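AB hydrolase-1 domain-containing protein (Streptococcus mutans, PDB 4L9A) probably acts as a carboxylesterase of the alpha/beta hydrolase family, hydrolysing ester bonds. Local coordinates at residues N276-L279 against E280-Q284; L136-G140 against L141-T145. One frame throughout, in Å; residues are numbered along the deposited sequence.

Contact 1 of 2, residues N276-L279 against E280-Q284; sequences NSIL and EKVEQ
Ile278 lies alongside Val282 one helical turn later, the CG2 methyls of the two side chains meeting at 4.3 Å. Val282 is placed for this by its first torsion (155°), which sets CG2 beside its own backbone N and 3.5 Å from the carbonyl O of Ile278. That oxygen accepts the N-H of Val282, with 2.8 Å between Val282 N and Ile278 O. Branched aliphatic residues suit this face, where Ile278 also packs on Leu141 and Val282 on Ile139 of strand 134-141.

Polar side chains bring their apolar parts to the helix. Lys281 folds back at its second torsion (-47°), resting CG 3.3 Å from Ser277 O, the same oxygen that accepts its backbone N-H. Glu283, on the exposed side, runs its chain past the carbonyl of Leu279, with CG 3.4 Å from Leu279 O, and a backbone bond of 2.8 Å joins Glu283 N to that oxygen. Leu279 itself is buried against Ile62 and Leu66. The i to i+4 bonds are those of an alpha helix, and the split into an apolar and a charged flank makes it amphipathic, as befits the C-terminal helix packed on the central beta sheet of an alpha/beta hydrolase.

Contact 2 of 2, residues L136-G140 against L141-T145; sequences LGFIG and LEPTT
Pro143 approaches the edge of the Phe138 ring: its CB lies near the ring plane, 4.2 Å from CZ, and the two side chains meet at a slant. Phe138 reaches that far along the strand because CG stands opposite its backbone N (chi1 175°), which carries the ring toward the C-terminal end. Gly140 sits between them on the same side of the strand. With no side chain of its own, it leaves that space to the ring and to the pyrrolidine, whose CG comes to 4.2 Å from Gly140 CA and whose CD comes to 3.6 Å from Gly140 C. Phe138 is further enclosed by Ala124 and Met128 of helix 120-130, and its ring meets that of Tyr252 almost parallel.

Strand alternation sends Ile139 and Leu141 to the other face of the sheet. Leucine suits the buried face that Leu141 shares with Cys115 and Phe238. In the alpha/beta hydrolase fold the catalytic residues sit on loops at the C-terminal ends of the strands, and here the chain leaves its strand at Glu142, whose backbone is left-handed (phi 38°, psi 55°). Its side chain sets out away from 136-140: OE1 is hydrogen-bonded to His268 ND1 and forms a salt bridge with Arg243, while OE2 is held by the backbone N of Glu240. The pairing with His268 is consistent with the acid and histidine of a catalytic triad, although an acid after this strand is the less usual placement, known in some relatives. Proline suits the next position, its ring stiffening the turn. Two residues on, Thr145 serves as N-cap of helix 146-151, its OG1 bonded to Ile148 N.

Following the chain from the N terminus, contact 2 comes first, where strand 134-141 runs out into the loop leading to helix 146-151. Well over a hundred residues then pass, including strands 235-239 and 260-263, before contact 1 forms within helix 275-287. Each is local and closes no long loop, and the two stand in series, neither enclosing nor crossing the other. In space the centres of contact 1 and contact 2 are about 14 Å apart. Ile278 CD1 touches Leu141 CD1 at 3.6 Å, and Val282 meets Ile139, joining the last helix to a central strand. Contact 2 looks from its other face toward helix 120-130, so the strand is packed between helices.

Contact 1 of 2, residues N276-L279 against E280-Q284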
# COMPACT_ATOMS: atom_id res chain seq x y z
N ASN A 276 -7.81 -13.81 5.51
CA ASN A 276 -9.05 -14.30 6.09
C ASN A 276 -9.53 -13.37 7.19
O ASN A 276 -10.70 -13.01 7.26
CB ASN A 276 -8.89 -15.72 6.63
CG ASN A 276 -8.87 -16.76 5.52
OD1 ASN A 276 -9.56 -16.62 4.51
ND2 ASN A 276 -8.08 -17.82 5.71
N SER A 277 -8.59 -12.97 8.05
CA SER A 277 -8.89 -12.03 9.12
C SER A 277 -9.22 -10.65 8.57
O SER A 277 -10.17 -10.00 9.02
CB SER A 277 -7.71 -11.94 10.09
OG SER A 277 -7.96 -10.99 11.10
N ILE A 278 -8.45 -10.21 7.58
CA ILE A 278 -8.69 -8.91 6.96
C ILE A 278 -10.10 -8.84 6.37
O ILE A 278 -10.84 -7.90 6.62
CB ILE A 278 -7.62 -8.59 5.89
CG1 ILE A 278 -6.24 -8.50 6.55
CG2 ILE A 278 -7.97 -7.30 5.14
CD1 ILE A 278 -5.07 -8.54 5.55
N LEU A 279 -10.46 -9.86 5.60
CA LEU A 279 -11.78 -9.90 4.99
C LEU A 279 -12.90 -9.90 6.03
O LEU A 279 -13.93 -9.24 5.87
CB LEU A 279 -11.92 -11.11 4.06
CG LEU A 279 -11.59 -10.81 2.59
CD1 LEU A 279 -12.65 -9.89 1.99
CD2 LEU A 279 -10.21 -10.20 2.44
N GLU A 280 -12.70 -10.65 7.09
CA GLU A 280 -13.66 -10.70 8.19
C GLU A 280 -13.93 -9.28 8.74
O GLU A 280 -15.07 -8.86 8.88
CB GLU A 280 -13.13 -11.63 9.28
CG GLU A 280 -14.13 -12.11 10.28
CD GLU A 280 -13.52 -13.12 11.23
OE1 GLU A 280 -12.60 -13.85 10.81
OE2 GLU A 280 -13.95 -13.17 12.40
N LYS A 281 -12.86 -8.55 9.06
CA LYS A 281 -13.00 -7.17 9.53
C LYS A 281 -13.60 -6.24 8.47
O LYS A 281 -14.40 -5.36 8.78
CB LYS A 281 -11.65 -6.61 9.96
CG LYS A 281 -10.97 -7.45 11.03
CD LYS A 281 -11.93 -7.79 12.13
CE LYS A 281 -11.38 -8.90 13.01
NZ LYS A 281 -12.44 -9.42 13.91
N VAL A 282 -13.21 -6.44 7.21
CA VAL A 282 -13.72 -5.60 6.13
C VAL A 282 -15.23 -5.78 5.97
O VAL A 282 -15.97 -4.81 5.88
CB VAL A 282 -13.03 -5.90 4.80
CG1 VAL A 282 -13.92 -5.51 3.64
CG2 VAL A 282 -11.71 -5.15 4.72
N GLU A 283 -15.67 -7.03 5.93
CA GLU A 283 -17.09 -7.34 5.79
C GLU A 283 -17.88 -6.71 6.93
O GLU A 283 -18.95 -6.15 6.72
CB GLU A 283 -17.30 -8.85 5.76
CG GLU A 283 -16.97 -9.49 4.42
CD GLU A 283 -16.66 -10.96 4.54
OE1 GLU A 283 -16.77 -11.51 5.65
OE2 GLU A 283 -16.30 -11.58 3.51
N GLN A 284 -17.34 -6.80 8.14
CA GLN A 284 -17.98 -6.24 9.32
C GLN A 284 -18.07 -4.72 9.21
O GLN A 284 -19.09 -4.12 9.57
CB GLN A 284 -17.22 -6.64 10.58
CG GLN A 284 -17.58 -5.84 11.81
CD GLN A 284 -16.82 -6.30 13.04
OE1 GLN A 284 -15.63 -6.59 12.97
NE2 GLN A 284 -17.51 -6.38 14.17

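Contact 2 of 2, residues L136-G140 against L141-T145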
# COMPACT_ATOMS: atom_id res chain seq x y z
N LEU A 136 -14.92 5.84 2.73
CA LEU A 136 -15.71 5.10 3.71
C LEU A 136 -14.87 4.35 4.76
O LEU A 136 -15.41 3.84 5.74
CB LEU A 136 -16.62 4.09 3.01
CG LEU A 136 -17.59 4.70 2.00
CD1 LEU A 136 -18.33 3.61 1.25
CD2 LEU A 136 -18.56 5.62 2.71
N GLY A 137 -13.57 4.26 4.55
CA GLY A 137 -12.75 3.48 5.44
C GLY A 137 -11.30 3.40 5.01
O GLY A 137 -10.97 3.51 3.83
N PHE A 138 -10.44 3.19 6.00
CA PHE A 138 -9.02 2.95 5.75
C PHE A 138 -8.67 1.56 6.26
O PHE A 138 -9.03 1.20 7.38
CB PHE A 138 -8.17 4.00 6.45
CG PHE A 138 -6.69 3.75 6.35
CD1 PHE A 138 -6.00 4.01 5.17
CD2 PHE A 138 -5.97 3.26 7.44
CE1 PHE A 138 -4.64 3.78 5.06
CE2 PHE A 138 -4.62 3.02 7.34
CZ PHE A 138 -3.94 3.28 6.15
N ILE A 139 -7.97 0.78 5.44
CA ILE A 139 -7.51 -0.55 5.83
C ILE A 139 -6.00 -0.56 5.71
O ILE A 139 -5.45 -0.48 4.61
CB ILE A 139 -8.10 -1.65 4.93
CG1 ILE A 139 -9.62 -1.49 4.77
CG2 ILE A 139 -7.74 -3.02 5.47
CD1 ILE A 139 -10.40 -1.58 6.07
N GLY A 140 -5.30 -0.60 6.83
CA GLY A 140 -3.86 -0.49 6.76
C GLY A 140 -3.15 -1.75 7.21
O GLY A 140 -3.39 -2.25 8.31
N LEU A 141 -2.28 -2.27 6.35
CA LEU A 141 -1.43 -3.38 6.72
C LEU A 141 -0.05 -2.81 7.06
O LEU A 141 0.70 -2.43 6.17
CB LEU A 141 -1.34 -4.39 5.58
CG LEU A 141 -2.65 -5.04 5.11
CD1 LEU A 141 -3.60 -5.36 6.27
CD2 LEU A 141 -3.36 -4.16 4.07
N GLU A 142 0.26 -2.74 8.36
CA GLU A 142 1.49 -2.09 8.84
C GLU A 142 1.85 -0.81 8.06
O GLU A 142 2.96 -0.68 7.53
CB GLU A 142 2.66 -3.09 8.90
CG GLU A 142 2.46 -4.07 10.08
CD GLU A 142 3.71 -4.85 10.46
OE1 GLU A 142 4.77 -4.69 9.81
OE2 GLU A 142 3.61 -5.64 11.43
N PRO A 143 0.90 0.12 7.99
CA PRO A 143 1.19 1.39 7.31
C PRO A 143 2.34 2.11 8.02
O PRO A 143 2.42 2.07 9.25
CB PRO A 143 -0.11 2.18 7.45
CG PRO A 143 -0.78 1.59 8.67
CD PRO A 143 -0.41 0.12 8.65
N THR A 144 3.21 2.74 7.25
CA THR A 144 4.40 3.37 7.80
C THR A 144 4.04 4.59 8.65
O THR A 144 3.40 5.52 8.15
CB THR A 144 5.38 3.77 6.67
OG1 THR A 144 5.56 2.65 5.78
CG2 THR A 144 6.74 4.16 7.25
N THR A 145 4.42 4.58 9.93
CA THR A 145 4.17 5.72 10.81
C THR A 145 5.30 6.75 10.74
O THR A 145 6.45 6.42 10.41
CB THR A 145 4.04 5.31 12.29
OG1 THR A 145 5.24 4.64 12.71
CG2 THR A 145 2.83 4.41 12.51